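Local coordinates for protein fructose-bisphosphatase (Pyrococcus horikoshii, PDB 1VDW) that probably hydrolyses fructose 1,6-bisphosphate to fructose 6-phosphate and phosphate with magnesium, as a homodimer of the inositol monophosphatase superfamily, at residues R15-D18 against H19-P23; A104-E108 against K109-Y113; I175-E178 against L179-A183. All coordinates share one frame; numbering follows the deposited sequence.

Interaction 1. Residues R15-D18 against H19-P23; sequences RDFD and HNIMP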
loop_
_atom_site.group_PDB
_atom_site.type_symbol
_atom_site.label_atom_id
_atom_site.label_comp_id
_atom_site.label_asym_id
_atom_site.label_seq_id
_atom_site.Cartn_x
_atom_site.Cartn_y
_atom_site.Cartn_z
ATOM N N ARG A 15 -12.021 11.305 16.473
ATOM C CA ARG A 15 -11.589 11.228 17.861
ATOM C C ARG A 15 -11.852 9.859 18.485
ATOM O O ARG A 15 -10.980 9.302 19.154
ATOM C CB ARG A 15 -12.271 12.330 18.672
ATOM C CG ARG A 15 -11.817 13.715 18.254
ATOM C CD ARG A 15 -12.639 14.807 18.909
ATOM N NE ARG A 15 -12.109 16.125 18.584
ATOM C CZ ARG A 15 -12.776 17.263 18.739
ATOM N NH1 ARG A 15 -14.013 17.254 19.218
ATOM N NH2 ARG A 15 -12.202 18.411 18.416
ATOM N N ASP A 16 -13.043 9.311 18.270
ATOM C CA ASP A 16 -13.369 8.001 18.820
ATOM C C ASP A 16 -12.452 6.929 18.235
ATOM O O ASP A 16 -12.011 6.021 18.941
ATOM C CB ASP A 16 -14.831 7.641 18.533
ATOM C CG ASP A 16 -15.810 8.535 19.269
ATOM O OD1 ASP A 16 -15.491 8.959 20.399
ATOM O OD2 ASP A 16 -16.904 8.799 18.727
ATOM N N PHE A 17 -12.158 7.048 16.943
ATOM C CA PHE A 17 -11.298 6.088 16.266
ATOM C C PHE A 17 -9.876 6.127 16.815
ATOM O O PHE A 17 -9.303 5.089 17.145
ATOM C CB PHE A 17 -11.260 6.376 14.767
ATOM C CG PHE A 17 -10.536 5.329 13.978
ATOM C CD1 PHE A 17 -11.226 4.251 13.439
ATOM C CD2 PHE A 17 -9.158 5.400 13.802
ATOM C CE1 PHE A 17 -10.555 3.257 12.736
ATOM C CE2 PHE A 17 -8.479 4.409 13.101
ATOM C CZ PHE A 17 -9.179 3.338 12.568
ATOM N N ASP A 18 -9.298 7.319 16.902
ATOM C CA ASP A 18 -7.937 7.437 17.411
ATOM C C ASP A 18 -7.821 6.946 18.850
ATOM O O ASP A 18 -6.793 6.401 19.247
ATOM C CB ASP A 18 -7.442 8.885 17.345
ATOM C CG ASP A 18 -7.346 9.416 15.926
ATOM O OD1 ASP A 18 -7.259 8.608 14.979
ATOM O OD2 ASP A 18 -7.347 10.655 15.766
ATOM N N HIS A 19 -8.877 7.131 19.634
ATOM C CA HIS A 19 -8.835 6.721 21.029
ATOM C C HIS A 19 -9.056 5.235 21.274
ATOM O O HIS A 19 -8.394 4.639 22.122
ATOM C CB HIS A 19 -9.854 7.529 21.840
ATOM C CG HIS A 19 -9.863 7.196 23.301
ATOM N ND1 HIS A 19 -10.458 6.057 23.802
ATOM C CD2 HIS A 19 -9.328 7.841 24.364
ATOM C CE1 HIS A 19 -10.289 6.016 25.112
ATOM N NE2 HIS A 19 -9.606 7.086 25.478
ATOM N N ASN A 20 -9.975 4.635 20.526
ATOM C CA ASN A 20 -10.300 3.227 20.711
ATOM C C ASN A 20 -9.655 2.250 19.742
ATOM O O ASN A 20 -9.427 1.093 20.091
ATOM C CB ASN A 20 -11.816 3.046 20.656
ATOM C CG ASN A 20 -12.518 3.665 21.844
ATOM O OD1 ASN A 20 -12.515 3.104 22.941
ATOM N ND2 ASN A 20 -13.114 4.833 21.639
ATOM N N ILE A 21 -9.365 2.707 18.529
ATOM C CA ILE A 21 -8.779 1.831 17.527
ATOM C C ILE A 21 -7.272 1.956 17.327
ATOM O O ILE A 21 -6.567 0.950 17.328
ATOM C CB ILE A 21 -9.468 2.026 16.151
ATOM C CG1 ILE A 21 -10.969 1.745 16.267
ATOM C CG2 ILE A 21 -8.832 1.105 15.120
ATOM C CD1 ILE A 21 -11.306 0.326 16.679
ATOM N N MET A 22 -6.761 3.170 17.158
ATOM C CA MET A 22 -5.326 3.311 16.924
ATOM C C MET A 22 -4.410 2.700 17.987
ATOM O O MET A 22 -3.324 2.219 17.660
ATOM C CB MET A 22 -4.953 4.775 16.680
ATOM C CG MET A 22 -5.380 5.302 15.304
ATOM S SD MET A 22 -4.830 4.267 13.904
ATOM C CE MET A 22 -3.096 4.629 13.876
ATOM N N PRO A 23 -4.818 2.711 19.269
ATOM C CA PRO A 23 -3.909 2.108 20.249
ATOM C C PRO A 23 -3.733 0.615 19.976
ATOM O O PRO A 23 -2.814 -0.022 20.493
ATOM C CB PRO A 23 -4.614 2.369 21.578
ATOM C CG PRO A 23 -5.327 3.660 21.327
ATOM C CD PRO A 23 -5.909 3.434 19.948
#
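Ile-21 N and Met-22 N both donate to Phe-17 O, at 2.8 Å and 3.2 Å, the two donors coming from opposite faces of the carbonyl plane. Asp-16 O is likewise gripped twice: it takes Asn-20 N at 2.9 Å, and the side chain of the same residue returns to it. Asn-20 ND2 lies 3.1 Å from Asp-16 O, with CG set beside its own backbone N (chi1 -69°), which turns the amide back along the helix. One residue back, the hydrogen bond from His-19 N to Arg-15 O is an ordinary helical one. Pro-23 has no N-H to give; its CD rests 3.2 Å from Asp-18 O instead. Above this backbone, Ile-21 lies over one face of the Phe-17 ring, CB close to the ring normal in a CH-pi contact and CG2 3.4 Å from CZ of Phe-17. Met-22, bent at chi2 and chi3, brings SD to the ring edge, 3.7 Å from Phe-17 CE2, a Met-aromatic contact. Beyond the turn, Ile-21 meets Val-46, Val-49 and Ala-50 of helix 45-60, Phe-17 reaches Pro-119, and Asp-18 OD1 is hydrogen-bonded to Tyr-117 OH. The Phe-17 side chain comes within about 4 Å of that of Leu-86, predicted to be part of a magnesium site. The doubled acceptors and the ring clasped on face and edge imply that the last turn of helix 3-20 is held by backbone, amide and apolar contacts together as the chain turns off toward Pro-23.

Interaction 2. Residues A104-E108 against K109-Y113; sequences AIFHE and KDPIY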
loop_
_atom_site.group_PDB
_atom_site.type_symbol
_atom_site.label_atom_id
_atom_site.label_comp_id
_atom_site.label_asym_id
_atom_site.label_seq_id
_atom_site.Cartn_x
_atom_site.Cartn_y
_atom_site.Cartn_z
ATOM N N ALA A 104 -20.863 7.325 4.141
ATOM C CA ALA A 104 -21.624 8.058 3.131
ATOM C C ALA A 104 -23.011 8.328 3.719
ATOM O O ALA A 104 -23.662 7.419 4.237
ATOM C CB ALA A 104 -21.741 7.244 1.854
ATOM N N ILE A 105 -23.438 9.585 3.645
ATOM C CA ILE A 105 -24.729 10.016 4.184
ATOM C C ILE A 105 -25.704 10.335 3.066
ATOM O O ILE A 105 -25.404 11.125 2.169
ATOM C CB ILE A 105 -24.583 11.286 5.035
ATOM C CG1 ILE A 105 -23.445 11.119 6.043
ATOM C CG2 ILE A 105 -25.897 11.591 5.741
ATOM C CD1 ILE A 105 -23.691 10.079 7.088
ATOM N N PHE A 106 -26.891 9.746 3.141
ATOM C CA PHE A 106 -27.900 9.965 2.114
ATOM C C PHE A 106 -29.163 10.603 2.650
ATOM O O PHE A 106 -29.700 10.172 3.673
ATOM C CB PHE A 106 -28.264 8.632 1.459
ATOM C CG PHE A 106 -27.146 8.029 0.664
ATOM C CD1 PHE A 106 -27.054 8.254 -0.704
ATOM C CD2 PHE A 106 -26.162 7.260 1.286
ATOM C CE1 PHE A 106 -26.006 7.724 -1.442
ATOM C CE2 PHE A 106 -25.107 6.726 0.551
ATOM C CZ PHE A 106 -25.030 6.958 -0.813
ATOM N N HIS A 107 -29.629 11.632 1.956
ATOM C CA HIS A 107 -30.872 12.263 2.329
ATOM C C HIS A 107 -31.849 11.507 1.472
ATOM O O HIS A 107 -32.102 11.897 0.339
ATOM C CB HIS A 107 -30.928 13.740 1.960
ATOM C CG HIS A 107 -32.212 14.375 2.397
ATOM N ND1 HIS A 107 -32.615 15.632 1.991
ATOM C CD2 HIS A 107 -33.198 13.893 3.185
ATOM C CE1 HIS A 107 -33.808 15.885 2.517
ATOM N NE2 HIS A 107 -34.180 14.855 3.238
ATOM N N GLU A 108 -32.358 10.408 2.017
ATOM C CA GLU A 108 -33.269 9.539 1.291
ATOM C C GLU A 108 -32.340 8.855 0.311
ATOM O O GLU A 108 -31.281 8.387 0.714
ATOM C CB GLU A 108 -34.338 10.347 0.546
ATOM C CG GLU A 108 -35.294 11.112 1.436
ATOM C CD GLU A 108 -36.284 10.205 2.131
ATOM O OE1 GLU A 108 -36.611 9.150 1.550
ATOM O OE2 GLU A 108 -36.744 10.557 3.239
ATOM N N LYS A 109 -32.708 8.826 -0.965
ATOM C CA LYS A 109 -31.864 8.185 -1.972
ATOM C C LYS A 109 -30.792 9.106 -2.526
ATOM O O LYS A 109 -30.071 8.749 -3.459
ATOM C CB LYS A 109 -32.709 7.641 -3.124
ATOM C CG LYS A 109 -33.374 6.321 -2.799
ATOM C CD LYS A 109 -32.367 5.326 -2.240
ATOM C CE LYS A 109 -31.373 4.831 -3.278
ATOM N NZ LYS A 109 -30.361 3.920 -2.653
ATOM N N ASP A 110 -30.665 10.284 -1.938
ATOM C CA ASP A 110 -29.679 11.234 -2.420
ATOM C C ASP A 110 -28.471 11.447 -1.503
ATOM O O ASP A 110 -28.613 11.729 -0.319
ATOM C CB ASP A 110 -30.350 12.570 -2.677
ATOM C CG ASP A 110 -29.442 13.540 -3.378
ATOM O OD1 ASP A 110 -28.963 13.193 -4.481
ATOM O OD2 ASP A 110 -29.209 14.636 -2.827
ATOM N N PRO A 111 -27.255 11.338 -2.056
ATOM C CA PRO A 111 -26.034 11.527 -1.269
ATOM C C PRO A 111 -25.762 13.010 -1.010
ATOM O O PRO A 111 -25.721 13.824 -1.938
ATOM C CB PRO A 111 -24.958 10.860 -2.122
ATOM C CG PRO A 111 -25.477 11.006 -3.518
ATOM C CD PRO A 111 -26.967 10.984 -3.454
ATOM N N ILE A 112 -25.610 13.369 0.261
ATOM C CA ILE A 112 -25.368 14.762 0.621
ATOM C C ILE A 112 -24.013 15.010 1.266
ATOM O O ILE A 112 -23.560 16.149 1.332
ATOM C CB ILE A 112 -26.468 15.294 1.570
ATOM C CG1 ILE A 112 -26.561 14.409 2.816
ATOM C CG2 ILE A 112 -27.807 15.328 0.838
ATOM C CD1 ILE A 112 -27.448 14.973 3.906
ATOM N N TYR A 113 -23.361 13.948 1.726
ATOM C CA TYR A 113 -22.061 14.088 2.370
ATOM C C TYR A 113 -21.410 12.730 2.545
ATOM O O TYR A 113 -22.083 11.731 2.778
ATOM C CB TYR A 113 -22.230 14.737 3.745
ATOM C CG TYR A 113 -20.953 14.863 4.543
ATOM C CD1 TYR A 113 -19.965 15.768 4.172
ATOM C CD2 TYR A 113 -20.742 14.083 5.675
ATOM C CE1 TYR A 113 -18.793 15.896 4.916
ATOM C CE2 TYR A 113 -19.580 14.200 6.423
ATOM C CZ TYR A 113 -18.611 15.108 6.040
ATOM O OH TYR A 113 -17.465 15.225 6.791
HETATM O O HOH W 1 -31.290 16.141 -1.186
#
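Ile-105 N donates to Tyr-113 O at 2.7 Å. The carbonyl of Ile-105 takes one hydrogen bond, from Ile-112 N to Ile-105 O at 3.0 Å, and a CA-H...O contact from Pro-111 CA. Ile-112 and Tyr-113 thus both face Ile-105, a classic beta bulge. The Ile-105 side chain meets both: Ile-105 CG2 touches Ile-112 CG1, while CG1 comes to the edge of the Tyr-113 ring, 4.0 Å from CD2. Ile-112 holds CG1 between its backbone N and carbonyl carbon (chi1 56°), which leaves its CG2 to touch His-107 CB at 3.7 Å. On the other face of the sheet, Phe-106 CE1 packs 3.4 Å from Pro-111 CB. In place of Phe-106 an alanine would probably leave a gap beside the proline ring, which would keep Val-207 as a neighbour, and leave Phe-228 without this edge-to-face partner. The strands are joined by a type II' turn from His-107 to Asp-110, closed by Asp-110 N to His-107 O, 3.1 Å. A water donates to Asp-110 OD2 and, weakly, to His-107 ND1. Farther out, His-107 stacks on Tyr-79, Lys-109 makes a cation-pi contact with Phe-228, and Tyr-113 OH is hydrogen-bonded to Glu-126 OE1. The chemistry is thus split along the hairpin: backbone bonds join the two strands at the bulge, while Ile-105 and Tyr-113 pack on Trp-6 of helix 3-20, whereas water and charged groups dress the exposed turn.

Interaction 3. Residues I175-E178 against L179-A183; sequences IALE and LAYLA. With EDO (1,2-ethanediol), chain C.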
loop_
_atom_site.group_PDB
_atom_site.type_symbol
_atom_site.label_atom_id
_atom_site.label_comp_id
_atom_site.label_asym_id
_atom_site.label_seq_id
_atom_site.Cartn_x
_atom_site.Cartn_y
_atom_site.Cartn_z
ATOM N N ILE A 175 -10.085 -0.382 -0.490
ATOM C CA ILE A 175 -10.689 0.292 -1.625
ATOM C C ILE A 175 -11.104 1.740 -1.355
ATOM O O ILE A 175 -11.066 2.574 -2.260
ATOM C CB ILE A 175 -11.898 -0.525 -2.166
ATOM C CG1 ILE A 175 -12.117 -0.208 -3.645
ATOM C CG2 ILE A 175 -13.162 -0.216 -1.374
ATOM C CD1 ILE A 175 -11.014 -0.733 -4.546
ATOM N N ALA A 176 -11.496 2.051 -0.123
ATOM C CA ALA A 176 -11.890 3.422 0.188
ATOM C C ALA A 176 -10.711 4.353 -0.050
ATOM O O ALA A 176 -10.870 5.438 -0.613
ATOM C CB ALA A 176 -12.360 3.533 1.639
ATOM N N LEU A 177 -9.526 3.939 0.381
ATOM C CA LEU A 177 -8.344 4.763 0.178
ATOM C C LEU A 177 -7.971 4.838 -1.286
ATOM O O LEU A 177 -7.545 5.885 -1.767
ATOM C CB LEU A 177 -7.149 4.225 0.965
ATOM C CG LEU A 177 -7.242 4.354 2.482
ATOM C CD1 LEU A 177 -5.939 3.879 3.089
ATOM C CD2 LEU A 177 -7.516 5.805 2.877
ATOM N N GLU A 178 -8.121 3.734 -2.006
ATOM C CA GLU A 178 -7.756 3.767 -3.406
ATOM C C GLU A 178 -8.659 4.732 -4.166
ATOM O O GLU A 178 -8.194 5.474 -5.026
ATOM C CB GLU A 178 -7.742 2.338 -3.954
ATOM C CG GLU A 178 -6.476 1.630 -3.447
ATOM C CD GLU A 178 -6.546 0.120 -3.447
ATOM O OE1 GLU A 178 -7.422 -0.438 -2.757
ATOM O OE2 GLU A 178 -5.706 -0.514 -4.126
ATOM N N LEU A 179 -9.941 4.765 -3.818
ATOM C CA LEU A 179 -10.862 5.701 -4.449
ATOM C C LEU A 179 -10.528 7.137 -4.015
ATOM O O LEU A 179 -10.620 8.066 -4.818
ATOM C CB LEU A 179 -12.304 5.343 -4.087
ATOM C CG LEU A 179 -12.822 4.103 -4.825
ATOM C CD1 LEU A 179 -14.111 3.620 -4.185
ATOM C CD2 LEU A 179 -13.042 4.437 -6.301
ATOM N N ALA A 180 -10.139 7.321 -2.755
ATOM C CA ALA A 180 -9.764 8.644 -2.264
ATOM C C ALA A 180 -8.503 9.112 -2.995
ATOM O O ALA A 180 -8.356 10.297 -3.306
ATOM C CB ALA A 180 -9.514 8.597 -0.757
ATOM N N TYR A 181 -7.586 8.183 -3.255
ATOM C CA TYR A 181 -6.353 8.519 -3.958
ATOM C C TYR A 181 -6.686 8.960 -5.376
ATOM O O TYR A 181 -6.080 9.895 -5.899
ATOM C CB TYR A 181 -5.398 7.325 -3.987
ATOM C CG TYR A 181 -4.755 6.984 -2.655
ATOM C CD1 TYR A 181 -4.950 7.774 -1.519
ATOM C CD2 TYR A 181 -3.952 5.852 -2.536
ATOM C CE1 TYR A 181 -4.361 7.435 -0.292
ATOM C CE2 TYR A 181 -3.365 5.508 -1.325
ATOM C CZ TYR A 181 -3.573 6.301 -0.211
ATOM O OH TYR A 181 -2.993 5.925 0.978
ATOM N N LEU A 182 -7.638 8.277 -6.005
ATOM C CA LEU A 182 -8.073 8.658 -7.343
ATOM C C LEU A 182 -8.644 10.079 -7.279
ATOM O O LEU A 182 -8.347 10.925 -8.128
ATOM C CB LEU A 182 -9.153 7.694 -7.831
ATOM C CG LEU A 182 -9.932 8.093 -9.087
ATOM C CD1 LEU A 182 -9.004 8.143 -10.290
ATOM C CD2 LEU A 182 -11.058 7.096 -9.307
ATOM N N ALA A 183 -9.441 10.336 -6.247
ATOM C CA ALA A 183 -10.084 11.630 -6.071
ATOM C C ALA A 183 -9.122 12.803 -5.953
ATOM O O ALA A 183 -9.444 13.912 -6.381
ATOM C CB ALA A 183 -10.999 11.589 -4.855
HETATM C C1 EDO C . -12.870 -4.690 0.831
HETATM O O1 EDO C . -12.531 -4.935 2.192
HETATM C C2 EDO C . -12.733 -3.184 0.538
HETATM O O2 EDO C . -11.381 -2.751 0.772
#
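Tyr-181 lays one face of its ring over the carbonyl of Leu-177: the Leu-177 O atom sits above the plane near the rim, 3.1 Å from Tyr-181 CG. The same Leu-177 O accepts Tyr-181 N at 2.7 Å, so one carbonyl meets both the amide and the ring of the residue one turn on. The two side chains run alongside each other in one direction, with Leu-177 CB 4.3 Å from Tyr-181 CZ. The Tyr-181 first torsion (chi1 -72°) puts CG beside its own N, hence next to that carbonyl. Two residues earlier, Leu-179 N donates to Ile-175 O at 2.9 Å, and Leu-179 folds CB and CG against the same oxygen, CG at 3.5 Å. At the start of the helix Ile-175 N gives a nearly straight bond (168°) to O2 of a 1,2-ethanediol, 3.0 Å away, and Ile-175 CG2 touches its C2 at 3.6 Å; the diol is probably from the crystallisation liquor.

In the next shell, Asp-87, a predicted magnesium ligand, is hydrogen-bonded through OD2 to Ala-176 N and through OD1 to the diol. Buried Glu-178 is satisfied at both carboxylate oxygens, OE1 by Tyr-154 OH and OE2 by Ser-152 OG and Leu-172 N. Tyr-181 OH is hydrogen-bonded to Glu-118 OE2, and the tyrosine side chain packs on Pro-97 of the second subunit. Ile-175, Leu-179 and Leu-182 lie on Val-190 of strand 189-193; Ala-176 and Leu-177 lie on Ile-116 of strand 110-118. A helix sandwiched between two sheets, with Ala-176 N near its start bonded to an aspartate of the predicted magnesium site, belongs to the layered alpha-beta-alpha-beta-alpha fold of the inositol monophosphatase superfamily.

From the N terminus the chain first makes interaction 1, at the end of helix 3-20, then interaction 2, the hairpin of strands 100-107 and 110-118, and last interaction 3, in helix 175-184. Each is a local contact in one continuous stretch; interaction 2 alone closes a hairpin turn, and the three follow in series without nesting or crossing. They do not touch: their centres lie about 26 Å apart for the first and second, about 22 Å for the first and third, and about 19 Å for the second and third. Strand 110-118 links two of them, beginning in interaction 2 and then running under helix 175-184, while Ile-105 and Tyr-113 of interaction 2 pack on the earlier part of helix 3-20.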